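Local coordinates for putative protein-disulfide isomerase (PDB 3GN3) that is of unknown function but belongs to the DsbA family of thioredoxin-fold proteins and may be a thiol-disulfide oxidoreductase or isomerase, at residues 23-28 with 64-69; 34-39 with 50-55; 69-74 with 138-143; 150-155 with 162-167; 166-169 with 175-178. One frame throughout, in Å; residues are numbered along the deposited sequence.

Contact 1: residues 23-28 with 64-69; sequences EPTCPF and GVIVRC
P24 lays its ring over the flank of helix 63-73, where CB meets I66 CG2 at 3.9 Å and the CG-CD edge rests on V67 CG2, with CG 4.1 Å from that methyl. The ring and I66 run past one another in opposite directions, whereas V67 stands at about a right angle to the proline. Next to it, T25 turns its methyl to the same helix, CG2 reaching I66 CD1 at 3.6 Å. A chi1 of 60° places T25 OG1 between its own N and carbonyl carbon, and from there the hydroxyl bonds E23 OE2 at 2.7 Å; it also bonds H60 ND1. E23 OE2 takes the backbone N of T25 as well, at 3.0 Å from the opposite face of the carboxylate plane, so two bonds hold it within the type I turn E23-C26. E23 OE1 is bonded by S63 OG and Q57 N. C26 is the N-cap of helix 27-33, consistent with the first cysteine of the CXXC motif in DsbA-family enzymes, with S29 in the last place. I66 packs further on V90 of helix 79-92 and I115 of helix 112-123, so the C26 turn is packed against the helical region.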
# COMPACT_ATOMS: atom_id res chain seq x y z
N GLU A 23 -8.71 16.33 -3.08
CA GLU A 23 -8.41 16.85 -4.40
C GLU A 23 -9.14 18.19 -4.50
O GLU A 23 -10.38 18.23 -4.42
CB GLU A 23 -8.86 15.85 -5.50
CG GLU A 23 -9.17 16.44 -6.89
CD GLU A 23 -7.99 17.18 -7.54
OE1 GLU A 23 -6.90 16.57 -7.70
OE2 GLU A 23 -8.18 18.37 -7.90
N PRO A 24 -8.39 19.29 -4.67
CA PRO A 24 -8.97 20.66 -4.59
C PRO A 24 -10.12 20.96 -5.55
O PRO A 24 -10.93 21.86 -5.27
CB PRO A 24 -7.78 21.58 -4.92
CG PRO A 24 -6.55 20.70 -4.78
CD PRO A 24 -6.98 19.31 -5.09
N THR A 25 -10.21 20.23 -6.66
CA THR A 25 -11.29 20.45 -7.62
C THR A 25 -12.30 19.30 -7.68
O THR A 25 -13.04 19.16 -8.66
CB THR A 25 -10.77 20.72 -9.07
OG1 THR A 25 -10.01 19.60 -9.53
CG2 THR A 25 -9.91 21.96 -9.11
N CYS A 26 -12.32 18.47 -6.65
CA CYS A 26 -13.24 17.33 -6.61
C CYS A 26 -14.49 17.70 -5.81
O CYS A 26 -14.39 18.20 -4.71
CB CYS A 26 -12.53 16.11 -6.05
SG CYS A 26 -13.54 14.90 -5.12
N PRO A 27 -15.68 17.44 -6.38
CA PRO A 27 -16.94 17.89 -5.73
C PRO A 27 -17.12 17.36 -4.30
O PRO A 27 -17.54 18.11 -3.40
CB PRO A 27 -18.04 17.35 -6.66
CG PRO A 27 -17.38 16.31 -7.52
CD PRO A 27 -15.93 16.70 -7.63
N PHE A 28 -16.77 16.09 -4.09
CA PHE A 28 -16.91 15.45 -2.78
C PHE A 28 -15.89 16.00 -1.82
O PHE A 28 -16.19 16.17 -0.62
CB PHE A 28 -16.79 13.93 -2.91
CG PHE A 28 -17.68 13.35 -3.98
CD1 PHE A 28 -19.05 13.20 -3.75
CD2 PHE A 28 -17.16 12.99 -5.22
CE1 PHE A 28 -19.91 12.67 -4.75
CE2 PHE A 28 -17.98 12.46 -6.22
CZ PHE A 28 -19.38 12.31 -5.99
N GLY A 64 -2.32 19.35 -10.96
CA GLY A 64 -0.91 19.63 -10.67
C GLY A 64 -0.59 21.12 -10.54
O GLY A 64 0.18 21.52 -9.65
N VAL A 65 -1.18 21.93 -11.42
CA VAL A 65 -1.02 23.38 -11.36
C VAL A 65 -1.63 23.86 -10.05
O VAL A 65 -0.97 24.54 -9.25
CB VAL A 65 -1.73 24.08 -12.53
CG1 VAL A 65 -1.64 25.59 -12.38
CG2 VAL A 65 -1.19 23.63 -13.86
N ILE A 66 -2.89 23.48 -9.82
CA ILE A 66 -3.64 23.92 -8.65
C ILE A 66 -3.02 23.47 -7.33
O ILE A 66 -2.89 24.27 -6.41
CB ILE A 66 -5.13 23.53 -8.76
CG1 ILE A 66 -5.77 24.26 -9.95
CG2 ILE A 66 -5.88 23.83 -7.44
CD1 ILE A 66 -7.08 23.66 -10.45
N VAL A 67 -2.59 22.22 -7.25
CA VAL A 67 -1.92 21.73 -6.04
C VAL A 67 -0.64 22.53 -5.76
O VAL A 67 -0.38 22.91 -4.60
CB VAL A 67 -1.63 20.18 -6.07
CG1 VAL A 67 -0.70 19.76 -4.94
CG2 VAL A 67 -2.92 19.38 -6.02
N ARG A 68 0.14 22.79 -6.81
CA ARG A 68 1.35 23.61 -6.68
C ARG A 68 1.02 25.02 -6.13
O ARG A 68 1.69 25.51 -5.22
CB ARG A 68 2.14 23.67 -8.00
CG ARG A 68 3.59 24.14 -7.85
CD ARG A 68 4.36 24.15 -9.19
NE ARG A 68 5.63 24.86 -9.09
CZ ARG A 68 6.77 24.33 -8.64
NH1 ARG A 68 6.82 23.07 -8.24
NH2 ARG A 68 7.87 25.08 -8.56
N CYS A 69 -0.04 25.65 -6.66
CA CYS A 69 -0.52 26.92 -6.13
C CYS A 69 -0.82 26.88 -4.65
O CYS A 69 -0.49 27.85 -3.91
CB CYS A 69 -1.78 27.35 -6.83
SG CYS A 69 -1.47 27.83 -8.52

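Contact 2: residues 34-39 with 50-55; sequences FKLDDL and VRIRLQ
L36 and L39, one turn apart on helix 36-43, meet V50 and I52 of strand 48-54 in a contact that is entirely apolar across the two segments. L36 forks between the two strand residues: its CD2 lies 4.1 Å from V50 CG1, and its CD1 touches both CG1 and CD1 of I52, the former also at 4.1 Å. The two V50 methyls are shared out in turn: L36 CD2 takes CG1, and L39 CD2 takes CG2 at 3.7 Å, the shortest distance here, each pair crossing at a slant. L39 has CG opposite its backbone N (chi1 176°), while L36 has CG beside its own N (chi1 -63°). Polar groups belong to the other side of the strand. R51 and R53 alternate with the apolar residues, and CB of R51 sits 3.9 Å above the guanidinium plane of R53, over its centre; R53 also forms a salt bridge with E19. The helix thus packs on one face of the sheet, where strand 48-54 lies between strands 10-12 and 16-22. L39 continues onto F18 of strand 16-22 and W177 of helix 174-181, and I52 onto M87 of helix 79-92.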
# COMPACT_ATOMS: atom_id res chain seq x y z
N PHE A 34 -15.43 22.23 3.12
CA PHE A 34 -16.34 23.15 3.80
C PHE A 34 -16.95 22.64 5.13
O PHE A 34 -17.71 23.36 5.76
CB PHE A 34 -17.44 23.64 2.85
CG PHE A 34 -16.95 24.63 1.82
CD1 PHE A 34 -16.32 25.82 2.21
CD2 PHE A 34 -17.14 24.39 0.46
CE1 PHE A 34 -15.86 26.75 1.25
CE2 PHE A 34 -16.68 25.32 -0.50
CZ PHE A 34 -16.05 26.50 -0.10
N LYS A 35 -16.60 21.43 5.58
CA LYS A 35 -17.07 20.95 6.87
C LYS A 35 -15.96 20.92 7.91
O LYS A 35 -16.21 20.61 9.09
CB LYS A 35 -17.70 19.56 6.75
CG LYS A 35 -19.04 19.52 6.02
CD LYS A 35 -19.74 18.17 6.21
CE LYS A 35 -20.81 17.97 5.16
NZ LYS A 35 -21.40 16.61 5.20
N LEU A 36 -14.74 21.25 7.52
CA LEU A 36 -13.63 21.11 8.45
C LEU A 36 -13.64 22.15 9.58
O LEU A 36 -13.18 21.86 10.69
CB LEU A 36 -12.28 21.03 7.72
CG LEU A 36 -12.09 19.82 6.80
CD1 LEU A 36 -10.83 20.01 5.96
CD2 LEU A 36 -12.05 18.48 7.57
N ASP A 37 -14.17 23.34 9.30
CA ASP A 37 -14.35 24.36 10.36
C ASP A 37 -15.29 23.86 11.45
O ASP A 37 -14.91 23.87 12.62
CB ASP A 37 -14.83 25.71 9.80
CG ASP A 37 -13.71 26.53 9.16
OD1 ASP A 37 -14.03 27.49 8.41
OD2 ASP A 37 -12.52 26.23 9.38
N ASP A 38 -16.49 23.40 11.06
CA ASP A 38 -17.43 22.79 12.02
C ASP A 38 -16.77 21.66 12.75
O ASP A 38 -16.90 21.56 13.97
CB ASP A 38 -18.64 22.15 11.36
CG ASP A 38 -19.32 23.04 10.40
OD1 ASP A 38 -18.85 24.19 10.22
OD2 ASP A 38 -20.33 22.55 9.81
N LEU A 39 -16.09 20.80 12.01
CA LEU A 39 -15.49 19.64 12.63
C LEU A 39 -14.59 20.04 13.81
O LEU A 39 -14.73 19.50 14.91
CB LEU A 39 -14.73 18.77 11.61
CG LEU A 39 -14.11 17.68 12.49
CD1 LEU A 39 -15.08 16.52 12.73
CD2 LEU A 39 -12.78 17.23 12.00
N VAL A 50 -6.53 18.45 12.99
CA VAL A 50 -7.00 18.23 11.63
C VAL A 50 -5.89 18.58 10.66
O VAL A 50 -5.36 19.69 10.70
CB VAL A 50 -8.24 19.11 11.33
CG1 VAL A 50 -8.65 18.99 9.89
CG2 VAL A 50 -9.41 18.73 12.24
N ARG A 51 -5.50 17.65 9.79
CA ARG A 51 -4.53 17.94 8.72
C ARG A 51 -5.10 17.63 7.35
O ARG A 51 -5.71 16.57 7.14
CB ARG A 51 -3.23 17.17 8.90
CG ARG A 51 -2.66 17.25 10.28
CD ARG A 51 -1.22 16.90 10.27
NE ARG A 51 -0.55 17.48 11.43
CZ ARG A 51 0.13 16.78 12.32
NH1 ARG A 51 0.24 15.47 12.17
NH2 ARG A 51 0.70 17.37 13.33
N ILE A 52 -4.88 18.55 6.43
CA ILE A 52 -5.16 18.34 5.02
C ILE A 52 -3.92 17.75 4.29
O ILE A 52 -2.79 18.23 4.47
CB ILE A 52 -5.60 19.65 4.35
CG1 ILE A 52 -6.86 20.18 5.05
CG2 ILE A 52 -5.83 19.45 2.84
CD1 ILE A 52 -7.27 21.59 4.65
N ARG A 53 -4.14 16.70 3.50
CA ARG A 53 -3.13 16.23 2.56
C ARG A 53 -3.73 16.37 1.18
O ARG A 53 -4.93 16.18 1.01
CB ARG A 53 -2.72 14.78 2.78
CG ARG A 53 -2.70 14.26 4.20
CD ARG A 53 -1.90 15.15 5.10
NE ARG A 53 -1.33 14.46 6.25
CZ ARG A 53 -0.43 15.02 7.05
NH1 ARG A 53 -0.04 16.26 6.79
NH2 ARG A 53 0.09 14.36 8.08
N LEU A 54 -2.89 16.69 0.20
CA LEU A 54 -3.39 16.96 -1.13
C LEU A 54 -3.31 15.71 -2.01
O LEU A 54 -2.23 15.14 -2.23
CB LEU A 54 -2.63 18.16 -1.72
CG LEU A 54 -2.78 19.42 -0.86
CD1 LEU A 54 -1.83 20.50 -1.31
CD2 LEU A 54 -4.22 19.95 -0.81
N GLN A 55 -4.47 15.26 -2.46
CA GLN A 55 -4.59 14.06 -3.28
C GLN A 55 -4.83 14.52 -4.69
O GLN A 55 -5.98 14.74 -5.09
CB GLN A 55 -5.77 13.21 -2.79
CG GLN A 55 -6.18 12.03 -3.71
CD GLN A 55 -5.24 10.84 -3.57
OE1 GLN A 55 -4.16 10.95 -2.99
NE2 GLN A 55 -5.66 9.70 -4.10

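Contact 3: residues 69-74 with 138-143; sequences CILAAA and HAVKWH
L71 carries the whole contact from the side of helix 63-73, spreading its two methyls over one turn of helix 137-150. CD1 presses on the helix backbone between A139 and V140, 3.5 Å from V140 N, and is flanked by A139 CB at 3.8 Å and V140 CG2 at 4.0 Å. CD2 turns to the imidazole of H143 and meets its NE2 at 3.8 Å in an oblique approach. With CG beside the backbone N (chi1 -73°) and the chain extended from there, the leucine extends across to the partner helix, whose small A139 lets it come close to the main chain. In the next shell, the H143 ring has W142 CE3 4.0 Å above one face, offset toward the rim, and A139 O at its edge, in plane. Its ND1 bonds the backbone N of L54 in strand 48-54, consistent with ND1 acting as acceptor, so the rotation of the ring is tied to the end of that strand. The axes of segments 69-73 and 138-143 come within 9.9 Å, their directions 116° apart. This is helix-helix packing: L71 joins helices 63-73 and 137-150 next to strand 48-54, which it touches at L54, while I70 packs on helix 79-92.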
# COMPACT_ATOMS: atom_id res chain seq x y z
N CYS A 69 -0.04 25.65 -6.66
CA CYS A 69 -0.52 26.92 -6.13
C CYS A 69 -0.82 26.88 -4.65
O CYS A 69 -0.49 27.85 -3.91
CB CYS A 69 -1.78 27.35 -6.83
SG CYS A 69 -1.47 27.83 -8.52
N ILE A 70 -1.47 25.80 -4.21
CA ILE A 70 -1.84 25.69 -2.81
C ILE A 70 -0.58 25.65 -1.97
O ILE A 70 -0.46 26.36 -0.97
CB ILE A 70 -2.75 24.46 -2.53
CG1 ILE A 70 -4.10 24.65 -3.20
CG2 ILE A 70 -2.90 24.22 -1.02
CD1 ILE A 70 -4.77 23.35 -3.58
N LEU A 71 0.36 24.83 -2.39
CA LEU A 71 1.59 24.67 -1.64
C LEU A 71 2.48 25.92 -1.76
O LEU A 71 3.25 26.22 -0.84
CB LEU A 71 2.31 23.39 -2.04
CG LEU A 71 1.58 22.16 -1.48
CD1 LEU A 71 2.04 20.84 -2.15
CD2 LEU A 71 1.72 22.10 0.03
N ALA A 72 2.36 26.63 -2.89
CA ALA A 72 3.00 27.94 -3.06
C ALA A 72 2.46 28.94 -2.04
O ALA A 72 3.25 29.65 -1.41
CB ALA A 72 2.81 28.47 -4.50
N ALA A 73 1.14 29.00 -1.88
CA ALA A 73 0.50 29.86 -0.87
C ALA A 73 1.01 29.58 0.53
O ALA A 73 1.21 30.50 1.31
CB ALA A 73 -1.01 29.72 -0.93
N ALA A 74 1.25 28.31 0.85
CA ALA A 74 1.72 27.95 2.18
C ALA A 74 3.08 28.52 2.48
O ALA A 74 3.51 28.43 3.63
CB ALA A 74 1.73 26.45 2.38
N HIS A 138 9.26 19.59 -4.01
CA HIS A 138 9.39 18.69 -2.87
C HIS A 138 8.14 18.57 -2.01
O HIS A 138 7.81 17.48 -1.54
CB HIS A 138 10.63 19.03 -2.04
CG HIS A 138 11.90 18.78 -2.77
ND1 HIS A 138 12.63 19.79 -3.38
CD2 HIS A 138 12.54 17.62 -3.07
CE1 HIS A 138 13.68 19.27 -3.99
NE2 HIS A 138 13.65 17.96 -3.82
N ALA A 139 7.43 19.69 -1.82
CA ALA A 139 6.15 19.69 -1.10
C ALA A 139 5.12 18.87 -1.87
O ALA A 139 4.47 18.00 -1.29
CB ALA A 139 5.64 21.11 -0.84
N VAL A 140 4.98 19.15 -3.17
CA VAL A 140 4.16 18.33 -4.08
C VAL A 140 4.54 16.84 -4.01
O VAL A 140 3.66 15.98 -3.93
CB VAL A 140 4.25 18.82 -5.55
CG1 VAL A 140 3.32 17.98 -6.46
CG2 VAL A 140 3.92 20.32 -5.66
N LYS A 141 5.83 16.54 -4.02
CA LYS A 141 6.30 15.16 -3.92
C LYS A 141 5.94 14.54 -2.59
O LYS A 141 5.57 13.37 -2.55
CB LYS A 141 7.81 15.01 -4.19
CG LYS A 141 8.14 14.95 -5.67
CD LYS A 141 9.49 15.55 -5.95
CE LYS A 141 9.96 15.14 -7.33
NZ LYS A 141 11.46 15.15 -7.43
N TRP A 142 6.04 15.33 -1.52
CA TRP A 142 5.80 14.81 -0.17
C TRP A 142 4.34 14.32 -0.00
O TRP A 142 4.11 13.20 0.48
CB TRP A 142 6.14 15.82 0.93
CG TRP A 142 6.04 15.14 2.27
CD1 TRP A 142 7.05 14.50 2.93
CD2 TRP A 142 4.86 14.95 3.07
NE1 TRP A 142 6.58 13.94 4.10
CE2 TRP A 142 5.24 14.19 4.20
CE3 TRP A 142 3.53 15.34 2.94
CZ2 TRP A 142 4.32 13.80 5.20
CZ3 TRP A 142 2.60 14.95 3.95
CH2 TRP A 142 3.02 14.20 5.07
N HIS A 143 3.38 15.16 -0.41
CA HIS A 143 1.97 14.80 -0.36
C HIS A 143 1.68 13.56 -1.17
O HIS A 143 1.08 12.61 -0.66
CB HIS A 143 1.11 15.97 -0.80
CG HIS A 143 1.03 17.05 0.24
ND1 HIS A 143 0.00 17.12 1.16
CD2 HIS A 143 1.88 18.05 0.55
CE1 HIS A 143 0.21 18.15 1.97
NE2 HIS A 143 1.35 18.72 1.62

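Contact 4: residues 150-155 with 162-167; sequences NGIHVS and GLVQPG
I152 and V164 form the tight part of this contact, CD1 of the isoleucine lying 3.8 Å from CG2 of the valine as the two side chains slide past each other in opposite directions. Two bends put the isoleucine tip there, with chi1 at -49° and chi2 at -50°; V164 offers the methyl that stands beside its own N. The rest is looser: V164 CG2 lies 4.4 Å from N150 O, and the side chain of N150 reaches the other segment through a water. That water donates to OD1 of N150 at 2.7 Å and to O of G162 at 2.8 Å, bridging two acceptors that are themselves 4.4 Å apart. G151 ends helix 137-150 with positive phi in a Schellman motif, turning the chain toward the loop that precedes strand 157-160, while G162 lies in the turn of the hairpin joining that strand to 163-164. In thioredoxin folds such a loop lies beside the active site, and here S155 touches C26. N150 gives its ND2 to Y146 O. Around the water, Q149 of a third subunit also bonds N150 OD1 and V164 N. Separately, near V164, a glycerol, probably from the crystallisation liquor, is bonded by H153 N and V154 N.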
# COMPACT_ATOMS: atom_id res chain seq x y z
N ASN A 150 0.19 5.27 1.75
CA ASN A 150 -1.01 4.91 2.48
C ASN A 150 -2.12 4.32 1.60
O ASN A 150 -3.16 3.89 2.11
CB ASN A 150 -1.51 6.09 3.33
CG ASN A 150 -0.64 6.30 4.57
OD1 ASN A 150 -0.78 5.56 5.55
ND2 ASN A 150 0.27 7.30 4.52
N GLY A 151 -1.88 4.27 0.29
CA GLY A 151 -2.80 3.67 -0.68
C GLY A 151 -4.05 4.50 -0.91
O GLY A 151 -5.09 3.96 -1.29
N ILE A 152 -3.96 5.81 -0.70
CA ILE A 152 -5.11 6.68 -0.92
C ILE A 152 -5.40 6.70 -2.41
O ILE A 152 -4.48 6.77 -3.20
CB ILE A 152 -4.88 8.14 -0.39
CG1 ILE A 152 -4.33 8.15 1.05
CG2 ILE A 152 -6.15 8.95 -0.50
CD1 ILE A 152 -5.10 7.27 2.07
N HIS A 153 -6.67 6.63 -2.78
CA HIS A 153 -7.08 6.73 -4.17
C HIS A 153 -8.30 7.65 -4.28
O HIS A 153 -8.26 8.70 -4.93
CB HIS A 153 -7.41 5.35 -4.75
CG HIS A 153 -8.01 5.41 -6.12
ND1 HIS A 153 -7.35 6.00 -7.18
CD2 HIS A 153 -9.21 5.00 -6.59
CE1 HIS A 153 -8.11 5.93 -8.26
NE2 HIS A 153 -9.24 5.33 -7.93
N VAL A 154 -9.38 7.24 -3.62
CA VAL A 154 -10.63 7.97 -3.68
C VAL A 154 -10.48 9.31 -2.95
O VAL A 154 -9.89 9.36 -1.89
CB VAL A 154 -11.77 7.10 -3.07
CG1 VAL A 154 -12.85 7.94 -2.48
CG2 VAL A 154 -12.33 6.18 -4.14
N SER A 155 -11.00 10.39 -3.52
CA SER A 155 -11.06 11.64 -2.78
C SER A 155 -12.50 12.02 -2.41
O SER A 155 -13.39 11.96 -3.26
CB SER A 155 -10.36 12.77 -3.55
OG SER A 155 -11.07 13.10 -4.72
N GLY A 162 -3.80 7.54 11.70
CA GLY A 162 -2.97 6.80 10.76
C GLY A 162 -3.68 5.63 10.10
O GLY A 162 -3.11 4.97 9.25
N LEU A 163 -4.92 5.37 10.50
CA LEU A 163 -5.73 4.36 9.82
C LEU A 163 -6.83 4.98 8.96
O LEU A 163 -7.57 5.87 9.41
CB LEU A 163 -6.33 3.34 10.80
CG LEU A 163 -5.31 2.41 11.46
CD1 LEU A 163 -6.06 1.40 12.30
CD2 LEU A 163 -4.39 1.71 10.44
N VAL A 164 -6.91 4.50 7.72
CA VAL A 164 -7.97 4.91 6.78
C VAL A 164 -9.31 4.41 7.32
O VAL A 164 -9.38 3.33 7.89
CB VAL A 164 -7.71 4.29 5.41
CG1 VAL A 164 -8.98 4.33 4.55
CG2 VAL A 164 -6.52 4.98 4.77
N GLN A 165 -10.35 5.23 7.14
CA GLN A 165 -11.70 4.93 7.63
C GLN A 165 -12.67 4.85 6.45
O GLN A 165 -13.27 5.86 6.06
CB GLN A 165 -12.14 5.98 8.63
CG GLN A 165 -11.10 6.30 9.69
CD GLN A 165 -10.96 5.19 10.70
OE1 GLN A 165 -11.97 4.68 11.20
NE2 GLN A 165 -9.72 4.80 11.02
N PRO A 166 -12.82 3.65 5.86
CA PRO A 166 -13.60 3.59 4.61
C PRO A 166 -15.10 3.89 4.82
O PRO A 166 -15.78 4.34 3.90
CB PRO A 166 -13.34 2.17 4.08
CG PRO A 166 -12.87 1.38 5.25
CD PRO A 166 -12.34 2.32 6.31
N GLY A 167 -15.59 3.70 6.04
CA GLY A 167 -16.95 4.11 6.40
C GLY A 167 -17.20 5.61 6.39
O GLY A 167 -18.32 6.03 6.14
O HOH W 1 -0.52 5.37 8.27

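Contact 5: residues 166-169 with 175-178; sequences PGMS and SKWV. With SO4 (sulfate ion), chain C.
W177 NE1 donates to the carbonyl oxygen of S169 at 3.1 Å, and this bond ties the loop before helix 174-181 to the helix itself. The oxygen lies at the edge of the indole, nearly in the ring plane, but the bond is bent, with an N-H...O angle of 146°, and the donor is tilted from the carbonyl plane. With CG of W177 beside its backbone N (chi1 -64°), the indole swings back to the loop and brings its N-H to S169. In an oblique Met-aromatic contact, M168 SD lies 5.5 Å from the centroid of the five-membered ring of W177. K176 passes along the rim of the contact: its chain bends at the last torsion, and NZ comes 3.9 Å from both G167 O and M168 CA, its charge taken up by salt bridges to D172 and D180. On the far side of the loop, S169 OG lies 3.2 Å from O1 and from O4 of a sulfate, probably from the crystallisation liquor, which is also bonded by S170 N. Inward, M168 packs on F158 and I160 of strand 157-160, while the W177 side chain lies against F158 and L39 of helix 36-43, joining helix 174-181 to both.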
# COMPACT_ATOMS: atom_id res chain seq x y z
N PRO A 166 -12.82 3.65 5.86
CA PRO A 166 -13.60 3.59 4.61
C PRO A 166 -15.10 3.89 4.82
O PRO A 166 -15.78 4.34 3.90
CB PRO A 166 -13.34 2.17 4.08
CG PRO A 166 -12.87 1.38 5.25
CD PRO A 166 -12.34 2.32 6.31
N GLY A 167 -15.59 3.70 6.04
CA GLY A 167 -16.95 4.11 6.40
C GLY A 167 -17.20 5.61 6.39
O GLY A 167 -18.32 6.03 6.14
N MET A 168 -16.20 6.45 6.66
CA MET A 168 -16.49 7.90 6.72
C MET A 168 -16.73 8.48 5.34
O MET A 168 -16.20 7.98 4.36
CB MET A 168 -15.41 8.68 7.46
CG MET A 168 -15.18 8.19 8.86
SD MET A 168 -13.95 9.21 9.58
CE MET A 168 -13.53 8.17 10.89
N SER A 169 -17.55 9.52 5.26
CA SER A 169 -17.98 10.07 3.98
C SER A 169 -18.19 11.59 4.03
O SER A 169 -18.40 12.15 5.10
CB SER A 169 -19.24 9.33 3.53
OG SER A 169 -19.98 10.11 2.61
N SER A 175 -21.39 15.74 13.11
CA SER A 175 -21.58 15.08 14.42
C SER A 175 -21.24 13.60 14.34
O SER A 175 -20.81 13.03 15.35
CB SER A 175 -22.99 15.29 14.96
OG SER A 175 -23.94 15.00 13.95
N LYS A 176 -21.42 12.98 13.16
CA LYS A 176 -20.94 11.60 12.97
C LYS A 176 -19.40 11.54 12.98
O LYS A 176 -18.83 10.68 13.68
CB LYS A 176 -21.53 10.91 11.74
CG LYS A 176 -21.12 9.44 11.66
CD LYS A 176 -21.53 8.80 10.33
CE LYS A 176 -20.68 7.53 9.97
NZ LYS A 176 -19.29 7.83 9.42
N TRP A 177 -18.75 12.46 12.25
CA TRP A 177 -17.28 12.56 12.30
C TRP A 177 -16.80 12.69 13.72
O TRP A 177 -15.83 12.04 14.10
CB TRP A 177 -16.71 13.72 11.48
CG TRP A 177 -16.95 13.64 9.98
CD1 TRP A 177 -17.51 12.59 9.27
CD2 TRP A 177 -16.59 14.63 9.01
NE1 TRP A 177 -17.53 12.89 7.93
CE2 TRP A 177 -16.97 14.14 7.74
CE3 TRP A 177 -15.98 15.90 9.10
CZ2 TRP A 177 -16.78 14.88 6.55
CZ3 TRP A 177 -15.78 16.64 7.90
CH2 TRP A 177 -16.18 16.11 6.65
N VAL A 178 -17.49 13.51 14.52
CA VAL A 178 -17.08 13.75 15.91
C VAL A 178 -17.09 12.44 16.73
O VAL A 178 -16.10 12.14 17.43
CB VAL A 178 -17.92 14.88 16.61
CG1 VAL A 178 -17.32 15.28 17.96
CG2 VAL A 178 -18.03 16.10 15.71
S SO4 C . -17.46 10.40 -0.20
O1 SO4 C . -18.38 9.26 -0.04
O2 SO4 C . -16.13 9.97 -0.65
O3 SO4 C . -18.00 11.36 -1.15
O4 SO4 C . -17.32 11.06 1.08

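In the fold
Contacts 1, 2 and 3 are buried and mainly apolar across their segments, whereas contacts 4 and 5, which share P166 and G167, lie farther from the centre and add water, sulfate and charged groups. Contacts 1 and 3 share helix 63-73 and meet where P24 packs on I70, so one helix serves both the turn before C26 and helix 137-150. Contact 2 joins this group through L54, which touches V67, I70 and L71, and reaches contact 5 through L39 against W177. Contact 4 approaches contact 1 at C26 and S155, and Q55, just past strand 48-54, bonds H153 O. Contacts 3 and 5 lie on opposite sides of the chain's centre, their nearest atoms about 17 Å apart.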